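Local coordinates for protein enoyl-CoA hydratase (Mycobacterium tuberculosis, PDB 5KJP) that probably catalyses the reversible addition of water to the double bond of 2-enoyl-coenzyme A thioesters in fatty acid metabolism, as a trimeric member of the crotonase superfamily, at residues Asn37-Asn40 with Ala41-Arg45; Leu94-Glu98 with Arg99-Lys103; Tyr160-Ala163 with Met164-Leu168; Glu176-Glu180 with Leu181-Asn185. All coordinates share one frame; numbering follows the deposited sequence.

Interaction 1: residues Asn37-Asn40 with Ala41-Arg45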
ATOM      1  N   ASN A  37     -29.348  10.566  -3.870  1.00 19.28           N
ATOM      2  CA  ASN A  37     -28.811   9.653  -4.875  1.00 18.26           C
ATOM      3  C   ASN A  37     -28.542   8.246  -4.332  1.00 19.70           C
ATOM      4  O   ASN A  37     -27.629   7.557  -4.788  1.00 17.33           O
ATOM      5  CB  ASN A  37     -27.544  10.262  -5.489  1.00 16.73           C
ATOM      6  CG  ASN A  37     -27.858  11.500  -6.321  1.00 20.62           C
ATOM      7  OD1 ASN A  37     -28.878  11.540  -7.011  1.00 23.15           O
ATOM      8  ND2 ASN A  37     -27.005  12.518  -6.242  1.00 18.67           N
ATOM      9  N   ALA A  38     -29.354   7.829  -3.361  1.00 20.39           N
ATOM     10  CA  ALA A  38     -29.283   6.474  -2.833  1.00 22.37           C
ATOM     11  C   ALA A  38     -29.577   5.466  -3.937  1.00 20.78           C
ATOM     12  O   ALA A  38     -30.399   5.714  -4.816  1.00 19.51           O
ATOM     13  CB  ALA A  38     -30.260   6.290  -1.667  1.00 18.75           C
ATOM     14  N   VAL A  39     -28.900   4.329  -3.891  1.00 16.79           N
ATOM     15  CA  VAL A  39     -29.054   3.325  -4.933  1.00 18.01           C
ATOM     16  C   VAL A  39     -30.250   2.416  -4.666  1.00 19.86           C
ATOM     17  O   VAL A  39     -30.251   1.636  -3.713  1.00 18.76           O
ATOM     18  CB  VAL A  39     -27.780   2.468  -5.072  1.00 21.11           C
ATOM     19  CG1 VAL A  39     -27.947   1.422  -6.181  1.00 16.97           C
ATOM     20  CG2 VAL A  39     -26.562   3.362  -5.336  1.00 20.00           C
ATOM     21  N   ASN A  40     -31.275   2.535  -5.508  1.00 18.84           N
ATOM     22  CA  ASN A  40     -32.373   1.574  -5.517  1.00 20.77           C
ATOM     23  C   ASN A  40     -32.225   0.639  -6.718  1.00 21.15           C
ATOM     24  O   ASN A  40     -31.172   0.625  -7.370  1.00 18.93           O
ATOM     25  CB  ASN A  40     -33.731   2.282  -5.539  1.00 20.13           C
ATOM     26  CG  ASN A  40     -33.902   3.194  -6.745  1.00 25.26           C
ATOM     27  OD1 ASN A  40     -33.030   3.270  -7.613  1.00 25.35           O
ATOM     28  ND2 ASN A  40     -35.038   3.889  -6.806  1.00 21.44           N
ATOM     29  N   ALA A  41     -33.267  -0.136  -7.009  1.00 22.59           N
ATOM     30  CA  ALA A  41     -33.226  -1.066  -8.138  1.00 27.14           C
ATOM     31  C   ALA A  41     -32.994  -0.327  -9.456  1.00 32.75           C
ATOM     32  O   ALA A  41     -32.179  -0.758 -10.278  1.00 25.46           O
ATOM     33  CB  ALA A  41     -34.512  -1.882  -8.208  1.00 29.42           C
ATOM     34  N   ALA A  42     -33.706   0.783  -9.644  1.00 21.50           N
ATOM     35  CA  ALA A  42     -33.598   1.574 -10.872  1.00 27.14           C
ATOM     36  C   ALA A  42     -32.176   2.101 -11.081  1.00 26.04           C
ATOM     37  O   ALA A  42     -31.626   2.019 -12.185  1.00 22.95           O
ATOM     38  CB  ALA A  42     -34.595   2.728 -10.850  1.00 22.16           C
ATOM     39  N   VAL A  43     -31.580   2.640 -10.022  1.00 20.57           N
ATOM     40  CA  VAL A  43     -30.224   3.168 -10.119  1.00 17.76           C
ATOM     41  C   VAL A  43     -29.217   2.044 -10.347  1.00 19.70           C
ATOM     42  O   VAL A  43     -28.299   2.182 -11.151  1.00 18.32           O
ATOM     43  CB  VAL A  43     -29.820   3.961  -8.861  1.00 20.63           C
ATOM     44  CG1 VAL A  43     -28.339   4.311  -8.908  1.00 15.82           C
ATOM     45  CG2 VAL A  43     -30.656   5.228  -8.745  1.00 18.65           C
ATOM     46  N   SER A  44     -29.395   0.930  -9.643  1.00 18.62           N
ATOM     47  CA  SER A  44     -28.502  -0.211  -9.808  1.00 20.70           C
ATOM     48  C   SER A  44     -28.492  -0.686 -11.262  1.00 19.08           C
ATOM     49  O   SER A  44     -27.429  -0.853 -11.864  1.00 20.15           O
ATOM     50  CB  SER A  44     -28.915  -1.354  -8.876  1.00 21.43           C
ATOM     51  OG  SER A  44     -28.010  -2.435  -8.990  1.00 20.97           O
ATOM     52  N   ARG A  45     -29.683  -0.891 -11.824  1.00 20.17           N
ATOM     53  CA  ARG A  45     -29.811  -1.294 -13.224  1.00 21.55           C
ATOM     54  C   ARG A  45     -29.260  -0.238 -14.174  1.00 23.58           C
ATOM     55  O   ARG A  45     -28.591  -0.564 -15.156  1.00 19.86           O
ATOM     56  CB  ARG A  45     -31.272  -1.579 -13.577  1.00 22.86           C
ATOM     57  CG  ARG A  45     -31.472  -2.031 -15.019  1.00 29.03           C
ATOM     58  CD  ARG A  45     -30.757  -3.351 -15.286  1.00 44.07           C
ATOM     59  NE  ARG A  45     -30.695  -3.687 -16.708  1.00 55.04           N
ATOM     60  CZ  ARG A  45     -31.678  -4.271 -17.388  1.00 59.97           C
ATOM     61  NH1 ARG A  45     -32.813  -4.591 -16.781  1.00 59.77           N
ATOM     62  NH2 ARG A  45     -31.526  -4.536 -18.680  1.00 64.37           N
TER
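Asn40 caps the N-terminus of helix 41-56, the first long helix of the crotonase fold, and the residues before it lead in from strand 25-30. Along this approach Ala38 comes first: its carbonyl O lies 4.0 Å from Val43 CG2 and accepts a hydrogen bond from the guanidinium of Arg32, so the methyl packs beside a carbonyl that is already engaged. Val39 follows with a mainly apolar contact. Its CG1, anti to the backbone N, reaches the first helical turn, where it meets Val43 CG1 at 4.0 Å and Ser44 CB at 4.0 Å; the two valine side chains cross at about a right angle. The Val39 backbone is hydrogen-bonded to Gly75 and Asp77. Asn40 carries the polar part of the contact with two oxygens. Its backbone O accepts from Ser44 N at 2.9 Å, the first i to i+4 bond of the helix. With chi1 at 59°, CG sits between the backbone N and carbonyl carbon and the amide folds back over the helix start, where OD1 takes the N-H of Val43. The other end of that amide, ND2, donates to Glu16, which fixes its rotation, while Glu85 accepts from Ala41 N. The capping bond from Val43 N to Asn40 OD1 measures 2.9 Å and is nearly straight at 164°, with the nitrogen tilted 21° from the amide carbonyl plane.

Interaction 2: residues Leu94-Glu98 with Arg99-Lys103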
ATOM      1  N   LEU A  94     -23.752  -3.821  -6.341  1.00 22.18           N
ATOM      2  CA  LEU A  94     -24.442  -2.548  -6.258  1.00 19.28           C
ATOM      3  C   LEU A  94     -24.130  -1.759  -7.516  1.00 19.86           C
ATOM      4  O   LEU A  94     -23.147  -1.021  -7.573  1.00 21.88           O
ATOM      5  CB  LEU A  94     -24.018  -1.776  -5.003  1.00 22.33           C
ATOM      6  CG  LEU A  94     -24.893  -0.590  -4.588  1.00 27.23           C
ATOM      7  CD1 LEU A  94     -26.249  -1.077  -4.089  1.00 22.68           C
ATOM      8  CD2 LEU A  94     -24.191   0.275  -3.538  1.00 25.35           C
ATOM      9  N   GLY A  95     -24.953  -1.941  -8.540  1.00 22.59           N
ATOM     10  CA  GLY A  95     -24.685  -1.341  -9.831  1.00 23.92           C
ATOM     11  C   GLY A  95     -23.589  -2.078 -10.581  1.00 28.61           C
ATOM     12  O   GLY A  95     -23.860  -2.758 -11.570  1.00 26.44           O
ATOM     13  N   PHE A  96     -22.353  -1.953 -10.104  1.00 17.42           N
ATOM     14  CA  PHE A  96     -21.207  -2.537 -10.789  1.00 16.49           C
ATOM     15  C   PHE A  96     -20.064  -2.894  -9.828  1.00 16.61           C
ATOM     16  O   PHE A  96     -18.954  -3.185 -10.266  1.00 17.97           O
ATOM     17  CB  PHE A  96     -20.692  -1.572 -11.867  1.00 18.88           C
ATOM     18  CG  PHE A  96     -20.222  -0.248 -11.319  1.00 19.05           C
ATOM     19  CD1 PHE A  96     -21.126   0.780 -11.070  1.00 19.74           C
ATOM     20  CD2 PHE A  96     -18.879  -0.038 -11.033  1.00 15.24           C
ATOM     21  CE1 PHE A  96     -20.695   1.996 -10.550  1.00 19.41           C
ATOM     22  CE2 PHE A  96     -18.441   1.173 -10.513  1.00 13.33           C
ATOM     23  CZ  PHE A  96     -19.346   2.193 -10.271  1.00 18.34           C
ATOM     24  N   THR A  97     -20.328  -2.869  -8.523  1.00 17.31           N
ATOM     25  CA  THR A  97     -19.274  -3.128  -7.539  1.00 17.66           C
ATOM     26  C   THR A  97     -18.624  -4.504  -7.680  1.00 17.52           C
ATOM     27  O   THR A  97     -17.461  -4.675  -7.326  1.00 19.88           O
ATOM     28  CB  THR A  97     -19.799  -3.008  -6.097  1.00 15.84           C
ATOM     29  OG1 THR A  97     -20.996  -3.783  -5.960  1.00 16.89           O
ATOM     30  CG2 THR A  97     -20.080  -1.548  -5.744  1.00 18.27           C
ATOM     31  N   GLU A  98     -19.370  -5.487  -8.179  1.00 17.48           N
ATOM     32  CA  GLU A  98     -18.805  -6.822  -8.363  1.00 16.70           C
ATOM     33  C   GLU A  98     -18.509  -7.105  -9.831  1.00 25.40           C
ATOM     34  O   GLU A  98     -18.214  -8.238 -10.215  1.00 27.24           O
ATOM     35  CB  GLU A  98     -19.743  -7.879  -7.786  1.00 20.75           C
ATOM     36  CG  GLU A  98     -19.915  -7.724  -6.287  1.00 21.63           C
ATOM     37  CD  GLU A  98     -20.799  -8.782  -5.673  1.00 32.03           C
ATOM     38  OE1 GLU A  98     -20.781  -9.934  -6.156  1.00 35.59           O
ATOM     39  OE2 GLU A  98     -21.508  -8.456  -4.698  1.00 35.54           O
ATOM     40  N   ARG A  99     -18.583  -6.060 -10.647  1.00 18.29           N
ATOM     41  CA  ARG A  99     -18.293  -6.182 -12.070  1.00 22.73           C
ATOM     42  C   ARG A  99     -17.801  -4.841 -12.619  1.00 22.13           C
ATOM     43  O   ARG A  99     -18.492  -4.200 -13.414  1.00 21.69           O
ATOM     44  CB  ARG A  99     -19.540  -6.656 -12.826  1.00 22.59           C
ATOM     45  CG  ARG A  99     -19.323  -6.962 -14.302  1.00 29.56           C
ATOM     46  CD  ARG A  99     -20.648  -7.121 -15.029  1.00 38.44           C
ATOM     47  NE  ARG A  99     -20.471  -7.154 -16.479  1.00 52.48           N
ATOM     48  CZ  ARG A  99     -20.021  -8.207 -17.158  1.00 69.18           C
ATOM     49  NH1 ARG A  99     -19.700  -9.328 -16.523  1.00 71.10           N
ATOM     50  NH2 ARG A  99     -19.894  -8.138 -18.477  1.00 71.40           N
ATOM     51  N   PRO A 100     -16.605  -4.405 -12.187  1.00 20.97           N
ATOM     52  CA  PRO A 100     -16.076  -3.114 -12.643  1.00 20.40           C
ATOM     53  C   PRO A 100     -15.864  -3.114 -14.156  1.00 16.61           C
ATOM     54  O   PRO A 100     -15.563  -4.164 -14.726  1.00 19.49           O
ATOM     55  CB  PRO A 100     -14.738  -2.987 -11.894  1.00 24.67           C
ATOM     56  CG  PRO A 100     -14.773  -4.029 -10.822  1.00 26.30           C
ATOM     57  CD  PRO A 100     -15.651  -5.120 -11.321  1.00 25.15           C
ATOM     58  N   PRO A 101     -16.025  -1.953 -14.804  1.00 16.19           N
ATOM     59  CA  PRO A 101     -15.876  -1.895 -16.262  1.00 18.95           C
ATOM     60  C   PRO A 101     -14.451  -2.194 -16.716  1.00 20.74           C
ATOM     61  O   PRO A 101     -13.507  -2.111 -15.925  1.00 15.46           O
ATOM     62  CB  PRO A 101     -16.252  -0.446 -16.598  1.00 16.35           C
ATOM     63  CG  PRO A 101     -15.914   0.312 -15.353  1.00 15.79           C
ATOM     64  CD  PRO A 101     -16.245  -0.620 -14.215  1.00 16.99           C
ATOM     65  N   THR A 102     -14.313  -2.541 -17.990  1.00 18.46           N
ATOM     66  CA  THR A 102     -13.012  -2.744 -18.610  1.00 23.63           C
ATOM     67  C   THR A 102     -12.310  -1.413 -18.878  1.00 19.45           C
ATOM     68  O   THR A 102     -11.128  -1.247 -18.583  1.00 19.05           O
ATOM     69  CB  THR A 102     -13.167  -3.527 -19.913  1.00 21.99           C
ATOM     70  OG1 THR A 102     -13.718  -4.816 -19.612  1.00 26.00           O
ATOM     71  CG2 THR A 102     -11.823  -3.689 -20.626  1.00 23.40           C
ATOM     72  N   LYS A 103     -13.056  -0.464 -19.430  1.00 15.23           N
ATOM     73  CA  LYS A 103     -12.511   0.857 -19.725  1.00 15.05           C
ATOM     74  C   LYS A 103     -12.396   1.685 -18.438  1.00 14.70           C
ATOM     75  O   LYS A 103     -13.040   1.365 -17.443  1.00 13.67           O
ATOM     76  CB  LYS A 103     -13.387   1.552 -20.768  1.00 14.80           C
ATOM     77  CG  LYS A 103     -13.322   0.872 -22.132  1.00 16.87           C
ATOM     78  CD  LYS A 103     -14.278   1.508 -23.142  1.00 16.30           C
ATOM     79  CE  LYS A 103     -14.288   0.718 -24.441  1.00 19.88           C
ATOM     80  NZ  LYS A 103     -15.393   1.147 -25.344  1.00 19.95           N
TER
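Phe96 O receives the N-H of Arg99 at 2.9 Å, the bond that closes the turn. The nitrogen stands well above the carbonyl plane, with a C=O...N angle of only 113°, and Pro100 N, which has no hydrogen to give, lies 3.3 Å from the same oxygen. Beyond this bond, the Phe96 ring leans toward the prolines: CD2 comes within 4.2 Å of Pro101 CD, approaching obliquely, while Pro100 CA lies at the ring edge. A chi1 of 61° turns the phenyl ring back over its own backbone. Residues Phe96 to Arg99 form a type I beta turn, set in the loop that joins strand 93-94 to strand 105-109 of the central sheet. The turn is braced on its incoming side by Thr97, whose OG1 accepts from Leu94 N at 2.8 Å. Further out, Phe96 packs between helices, against Met51 of helix 41-56 and Leu120 and Ala123 of helix 116-123, and Pro101 touches Met51, Leu54 and Asp55 of helix 41-56. Arg153 donates to the carbonyl of Thr97, and Glu98 packs on Phe231 of the second subunit.

Interaction 3: residues Tyr160-Ala163 with Met164-Leu168; sequences YAIA and MELAL
Tyr160 and selenomethionine Met164, one turn apart on helix 160-169, lie side by side and point the same way. Both leave the helix with CG anti to the backbone N, and Met164 then bends at chi2 (69°) and chi3 (75°), which carries its CE methyl back to the phenol end of the tyrosine. CE meets OH at 3.2 Å and CZ at 3.8 Å, coming in obliquely to the ring. A second pair runs along another side of the helix: Ile162 CG2 and Leu166 CD1 approach to 4.2 Å with their chains crossing at a slant. Ile162 also lies alongside Glu165, its CD1 4.1 Å from OE1. Beneath the side chains, four successive i to i+4 bonds, from Met164 N to Tyr160 O through Ala167 N to Ala163 O, are all 2.9 Å long. The inner alanines settle on helix 150-157, Ala163 on Leu154 and Ala167 on Leu151. The polar tips turn to the second subunit, where Arg223 bonds to Tyr160 OH and Asn185 ND2 donates to both Glu165 OE1 and Ala161 O. The helix is therefore an interface element: a methyl lies beside each polar group, while the second subunit bonds the phenol oxygen and OE1.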
ATOM      1  N   TYR A 160      -3.293   0.608   5.189  1.00 11.70           N
ATOM      2  CA  TYR A 160      -4.053  -0.464   5.816  1.00 11.82           C
ATOM      3  C   TYR A 160      -4.705  -0.070   7.142  1.00 16.88           C
ATOM      4  O   TYR A 160      -5.890  -0.328   7.361  1.00 15.01           O
ATOM      5  CB  TYR A 160      -3.122  -1.664   6.019  1.00 17.61           C
ATOM      6  CG  TYR A 160      -3.722  -2.837   6.767  1.00 18.98           C
ATOM      7  CD1 TYR A 160      -3.704  -2.882   8.156  1.00 18.81           C
ATOM      8  CD2 TYR A 160      -4.279  -3.910   6.084  1.00 22.00           C
ATOM      9  CE1 TYR A 160      -4.240  -3.950   8.848  1.00 24.57           C
ATOM     10  CE2 TYR A 160      -4.810  -4.997   6.773  1.00 26.98           C
ATOM     11  CZ  TYR A 160      -4.789  -5.005   8.155  1.00 27.50           C
ATOM     12  OH  TYR A 160      -5.320  -6.066   8.863  1.00 35.28           O
ATOM     13  N   ALA A 161      -3.936   0.556   8.023  1.00 14.03           N
ATOM     14  CA  ALA A 161      -4.424   0.853   9.365  1.00 15.99           C
ATOM     15  C   ALA A 161      -5.503   1.931   9.352  1.00 14.98           C
ATOM     16  O   ALA A 161      -6.383   1.937  10.214  1.00 11.65           O
ATOM     17  CB  ALA A 161      -3.274   1.278  10.267  1.00 17.45           C
ATOM     18  N   ILE A 162      -5.417   2.853   8.393  1.00 13.09           N
ATOM     19  CA  ILE A 162      -6.418   3.906   8.285  1.00 12.00           C
ATOM     20  C   ILE A 162      -7.706   3.303   7.730  1.00 11.27           C
ATOM     21  O   ILE A 162      -8.806   3.656   8.161  1.00 13.18           O
ATOM     22  CB  ILE A 162      -5.953   5.081   7.395  1.00 12.92           C
ATOM     23  CG1 ILE A 162      -4.560   5.577   7.818  1.00 13.20           C
ATOM     24  CG2 ILE A 162      -6.978   6.214   7.441  1.00 14.31           C
ATOM     25  CD1 ILE A 162      -4.453   5.937   9.293  1.00 18.60           C
ATOM     26  N   ALA A 163      -7.567   2.378   6.788  1.00 10.46           N
ATOM     27  CA  ALA A 163      -8.728   1.656   6.276  1.00 10.32           C
ATOM     28  C   ALA A 163      -9.412   0.868   7.404  1.00 14.05           C
ATOM     29  O   ALA A 163     -10.632   0.902   7.536  1.00 11.43           O
ATOM     30  CB  ALA A 163      -8.319   0.733   5.136  1.00 10.31           C
HETATM   31  N   MSE A 164      -8.612   0.175   8.214  1.00 13.40           N
HETATM   32  CA  MSE A 164      -9.108  -0.519   9.409  1.00 13.97           C
HETATM   33  C   MSE A 164      -9.857   0.439  10.336  1.00 15.38           C
HETATM   34  O   MSE A 164     -10.973   0.147  10.788  1.00 12.90           O
HETATM   35  CB  MSE A 164      -7.946  -1.179  10.170  1.00 11.97           C
HETATM   36  CG  MSE A 164      -8.356  -1.977  11.418  1.00 13.40           C
HETATM   37 SE   MSE A 164      -9.357  -3.610  10.981  0.77 21.80          SE
HETATM   38  CE  MSE A 164      -7.854  -4.695  10.330  1.00 20.70           C
ATOM     39  N   GLU A 165      -9.244   1.586  10.617  1.00 11.88           N
ATOM     40  CA  GLU A 165      -9.837   2.567  11.523  1.00 11.72           C
ATOM     41  C   GLU A 165     -11.194   3.035  11.013  1.00 12.69           C
ATOM     42  O   GLU A 165     -12.183   3.064  11.759  1.00 12.24           O
ATOM     43  CB  GLU A 165      -8.910   3.771  11.696  1.00 13.47           C
ATOM     44  CG  GLU A 165      -9.538   4.914  12.471  1.00 16.04           C
ATOM     45  CD  GLU A 165      -8.712   6.193  12.413  1.00 23.04           C
ATOM     46  OE1 GLU A 165      -7.555   6.156  11.935  1.00 17.27           O
ATOM     47  OE2 GLU A 165      -9.233   7.244  12.842  1.00 25.00           O
ATOM     48  N   LEU A 166     -11.245   3.387   9.733  1.00 11.04           N
ATOM     49  CA  LEU A 166     -12.491   3.856   9.139  1.00 12.00           C
ATOM     50  C   LEU A 166     -13.558   2.765   9.161  1.00 14.25           C
ATOM     51  O   LEU A 166     -14.735   3.035   9.419  1.00 13.09           O
ATOM     52  CB  LEU A 166     -12.240   4.339   7.711  1.00 10.78           C
ATOM     53  CG  LEU A 166     -11.382   5.602   7.629  1.00 13.04           C
ATOM     54  CD1 LEU A 166     -10.951   5.861   6.183  1.00 13.01           C
ATOM     55  CD2 LEU A 166     -12.133   6.813   8.202  1.00 14.38           C
ATOM     56  N   ALA A 167     -13.145   1.529   8.911  1.00 11.06           N
ATOM     57  CA  ALA A 167     -14.085   0.418   8.867  1.00 13.43           C
ATOM     58  C   ALA A 167     -14.646   0.077  10.258  1.00 13.84           C
ATOM     59  O   ALA A 167     -15.826  -0.265  10.394  1.00 15.23           O
ATOM     60  CB  ALA A 167     -13.419  -0.809   8.239  1.00 11.43           C
ATOM     61  N   LEU A 168     -13.811   0.178  11.289  1.00 12.11           N
ATOM     62  CA  LEU A 168     -14.233  -0.203  12.641  1.00 13.65           C
ATOM     63  C   LEU A 168     -14.990   0.911  13.361  1.00 14.64           C
ATOM     64  O   LEU A 168     -15.831   0.643  14.219  1.00 13.85           O
ATOM     65  CB  LEU A 168     -13.023  -0.622  13.485  1.00 12.98           C
ATOM     66  CG  LEU A 168     -12.251  -1.852  12.999  1.00 13.03           C
ATOM     67  CD1 LEU A 168     -11.197  -2.269  14.015  1.00 13.47           C
ATOM     68  CD2 LEU A 168     -13.201  -3.004  12.695  1.00 15.96           C
TER

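Interaction 4: residues Glu176-Glu180 with Leu181-Asn185; sequences ERAHE and LGLVN
A Schellman motif ends helix 175-180, and the chain beyond it turns into strand 186-188 at the border of the central sheet. Leu181 N still makes a helical bond to Arg177 O at 3.0 Å. Gly182 N then turns back to His179 O at 3.1 Å, from well above the carbonyl plane, while Leu183 N reaches Ala178 O at 2.9 Å, nearly in line with the carbonyl. Gly182 takes a positive phi of 92°, a left-handed backbone conformation that glycine adopts readily. Ala178 O also accepts from Val184 N, which stands above its plane, so this oxygen takes two donors, with a weak third from Leu181 N. The apolar side of the motif closes with Val184 CG2 on Ala178 CB at 3.7 Å; Val184 and Leu183 continue onto Ile127 of strand 126-130, tying the helix end to the sheet. On another side Leu181 CD2 lies over one face of the Arg177 guanidinium, 3.6 Å from NH1. The same NH1 forms a salt bridge at 3.3 Å with Glu180 OE1, which lies at the edge of the group and nearly in its plane. His179, its CG anti to the backbone N (chi1 178°), swings ND1 to Val184 O at 3.0 Å, a bond bent to 137° and tilted from the imidazole plane. A water donates to both His179 O and Val184 O, bridging the helix to the outgoing chain. Asn185 OD1 accepts from Ile127 N, and Asn185 O lies at the edge of the His179 ring, 3.5 Å from CE1.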
ATOM      1  N   GLU A 176     -10.027  16.075   1.836  1.00 13.55           N
ATOM      2  CA  GLU A 176      -8.653  16.565   1.853  1.00 16.32           C
ATOM      3  C   GLU A 176      -7.720  15.529   2.485  1.00 15.20           C
ATOM      4  O   GLU A 176      -6.626  15.282   1.977  1.00 16.86           O
ATOM      5  CB  GLU A 176      -8.569  17.918   2.565  1.00 24.54           C
ATOM      6  CG  GLU A 176      -9.170  19.032   1.707  1.00 33.78           C
ATOM      7  CD  GLU A 176      -8.851  20.430   2.201  1.00 47.47           C
ATOM      8  OE1 GLU A 176      -8.792  20.630   3.432  1.00 44.23           O
ATOM      9  OE2 GLU A 176      -8.667  21.328   1.349  1.00 43.43           O
ATOM     10  N   ARG A 177      -8.173  14.903   3.563  1.00 14.55           N
ATOM     11  CA  ARG A 177      -7.460  13.774   4.156  1.00 14.38           C
ATOM     12  C   ARG A 177      -7.375  12.597   3.178  1.00 18.27           C
ATOM     13  O   ARG A 177      -6.336  11.942   3.060  1.00 16.26           O
ATOM     14  CB  ARG A 177      -8.152  13.330   5.447  1.00 19.61           C
ATOM     15  CG  ARG A 177      -7.522  12.115   6.109  1.00 26.42           C
ATOM     16  CD  ARG A 177      -6.317  12.468   6.962  1.00 27.78           C
ATOM     17  NE  ARG A 177      -5.921  11.322   7.777  1.00 23.78           N
ATOM     18  CZ  ARG A 177      -4.683  10.848   7.850  1.00 33.77           C
ATOM     19  NH1 ARG A 177      -3.706  11.433   7.165  1.00 33.27           N
ATOM     20  NH2 ARG A 177      -4.423   9.796   8.618  1.00 29.08           N
ATOM     21  N   ALA A 178      -8.478  12.325   2.486  1.00 14.69           N
ATOM     22  CA  ALA A 178      -8.511  11.254   1.496  1.00 15.88           C
ATOM     23  C   ALA A 178      -7.490  11.487   0.377  1.00 18.66           C
ATOM     24  O   ALA A 178      -6.918  10.535  -0.157  1.00 15.52           O
ATOM     25  CB  ALA A 178      -9.914  11.110   0.919  1.00 12.48           C
ATOM     26  N   HIS A 179      -7.256  12.751   0.027  1.00 13.68           N
ATOM     27  CA  HIS A 179      -6.225  13.078  -0.947  1.00 14.29           C
ATOM     28  C   HIS A 179      -4.827  12.823  -0.376  1.00 18.04           C
ATOM     29  O   HIS A 179      -3.957  12.290  -1.072  1.00 17.23           O
ATOM     30  CB  HIS A 179      -6.353  14.531  -1.403  1.00 16.82           C
ATOM     31  CG  HIS A 179      -5.287  14.953  -2.368  1.00 22.10           C
ATOM     32  ND1 HIS A 179      -5.285  14.561  -3.689  1.00 24.89           N
ATOM     33  CD2 HIS A 179      -4.181  15.712  -2.195  1.00 30.75           C
ATOM     34  CE1 HIS A 179      -4.226  15.071  -4.293  1.00 26.04           C
ATOM     35  NE2 HIS A 179      -3.538  15.773  -3.413  1.00 26.86           N
ATOM     36  N   GLU A 180      -4.615  13.199   0.885  1.00 19.31           N
ATOM     37  CA  GLU A 180      -3.343  12.931   1.561  1.00 22.60           C
ATOM     38  C   GLU A 180      -3.033  11.438   1.565  1.00 24.10           C
ATOM     39  O   GLU A 180      -1.874  11.035   1.485  1.00 23.07           O
ATOM     40  CB  GLU A 180      -3.357  13.424   3.010  1.00 21.76           C
ATOM     41  CG  GLU A 180      -3.662  14.887   3.218  1.00 31.00           C
ATOM     42  CD  GLU A 180      -3.908  15.206   4.687  1.00 46.51           C
ATOM     43  OE1 GLU A 180      -3.734  14.303   5.537  1.00 48.80           O
ATOM     44  OE2 GLU A 180      -4.271  16.359   4.991  1.00 56.71           O
ATOM     45  N   LEU A 181      -4.079  10.625   1.688  1.00 14.54           N
ATOM     46  CA  LEU A 181      -3.918   9.183   1.836  1.00 14.94           C
ATOM     47  C   LEU A 181      -3.841   8.465   0.490  1.00 19.36           C
ATOM     48  O   LEU A 181      -3.596   7.258   0.443  1.00 19.27           O
ATOM     49  CB  LEU A 181      -5.076   8.601   2.652  1.00 15.81           C
ATOM     50  CG  LEU A 181      -5.219   9.077   4.094  1.00 21.34           C
ATOM     51  CD1 LEU A 181      -6.527   8.553   4.681  1.00 21.19           C
ATOM     52  CD2 LEU A 181      -4.017   8.633   4.926  1.00 28.13           C
ATOM     53  N   GLY A 182      -4.082   9.195  -0.596  1.00 14.77           N
ATOM     54  CA  GLY A 182      -3.975   8.628  -1.932  1.00 18.79           C
ATOM     55  C   GLY A 182      -5.250   8.045  -2.521  1.00 15.05           C
ATOM     56  O   GLY A 182      -5.223   7.494  -3.620  1.00 16.32           O
ATOM     57  N   LEU A 183      -6.364   8.163  -1.802  1.00 14.02           N
ATOM     58  CA  LEU A 183      -7.654   7.694  -2.299  1.00 11.18           C
ATOM     59  C   LEU A 183      -8.201   8.633  -3.375  1.00 14.23           C
ATOM     60  O   LEU A 183      -8.779   8.196  -4.375  1.00 13.35           O
ATOM     61  CB  LEU A 183      -8.659   7.575  -1.156  1.00 12.58           C
ATOM     62  CG  LEU A 183     -10.097   7.223  -1.546  1.00 14.54           C
ATOM     63  CD1 LEU A 183     -10.166   5.814  -2.142  1.00 15.38           C
ATOM     64  CD2 LEU A 183     -11.043   7.378  -0.356  1.00 17.55           C
ATOM     65  N   VAL A 184      -8.017   9.929  -3.152  1.00 14.00           N
ATOM     66  CA  VAL A 184      -8.488  10.944  -4.084  1.00 13.88           C
ATOM     67  C   VAL A 184      -7.327  11.407  -4.962  1.00 13.23           C
ATOM     68  O   VAL A 184      -6.297  11.858  -4.462  1.00 14.02           O
ATOM     69  CB  VAL A 184      -9.107  12.153  -3.341  1.00 16.31           C
ATOM     70  CG1 VAL A 184      -9.296  13.326  -4.290  1.00 15.58           C
ATOM     71  CG2 VAL A 184     -10.440  11.760  -2.677  1.00 12.99           C
ATOM     72  N   ASN A 185      -7.496  11.278  -6.273  1.00 11.42           N
ATOM     73  CA  ASN A 185      -6.484  11.707  -7.232  1.00 13.48           C
ATOM     74  C   ASN A 185      -6.385  13.222  -7.359  1.00 16.83           C
ATOM     75  O   ASN A 185      -5.294  13.793  -7.377  1.00 16.08           O
ATOM     76  CB  ASN A 185      -6.788  11.105  -8.604  1.00 16.87           C
ATOM     77  CG  ASN A 185      -6.711   9.600  -8.598  1.00 18.29           C
ATOM     78  OD1 ASN A 185      -7.692   8.910  -8.300  1.00 14.46           O
ATOM     79  ND2 ASN A 185      -5.534   9.077  -8.911  1.00 13.50           N
TER
HETATM   80  O   HOH W   1      -3.586  11.810  -3.635  1.00 26.85           O

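Interactions 1 and 2 meet directly: Ser44 OG lies 3.1 Å from Gly95 N, a probable hydrogen bond, and Val39 CG1 packs 3.7 Å from Leu94 CD1, so the start of helix 41-56 is fitted to the loop 94-103. Interactions 3 and 4 form a second pair, with Ile162 CG2 3.6 Å from Leu181 CD1. The nearest atoms of interactions 2 and 4 are about 13 Å apart, and those of interactions 1 and 3 about 19 Å. Across the trimer, Asn185 of interaction 4 bonds to the 160-168 helix of a neighbouring subunit, joining interactions 3 and 4 between chains. All four contacts are structural packing of the fold and the trimer.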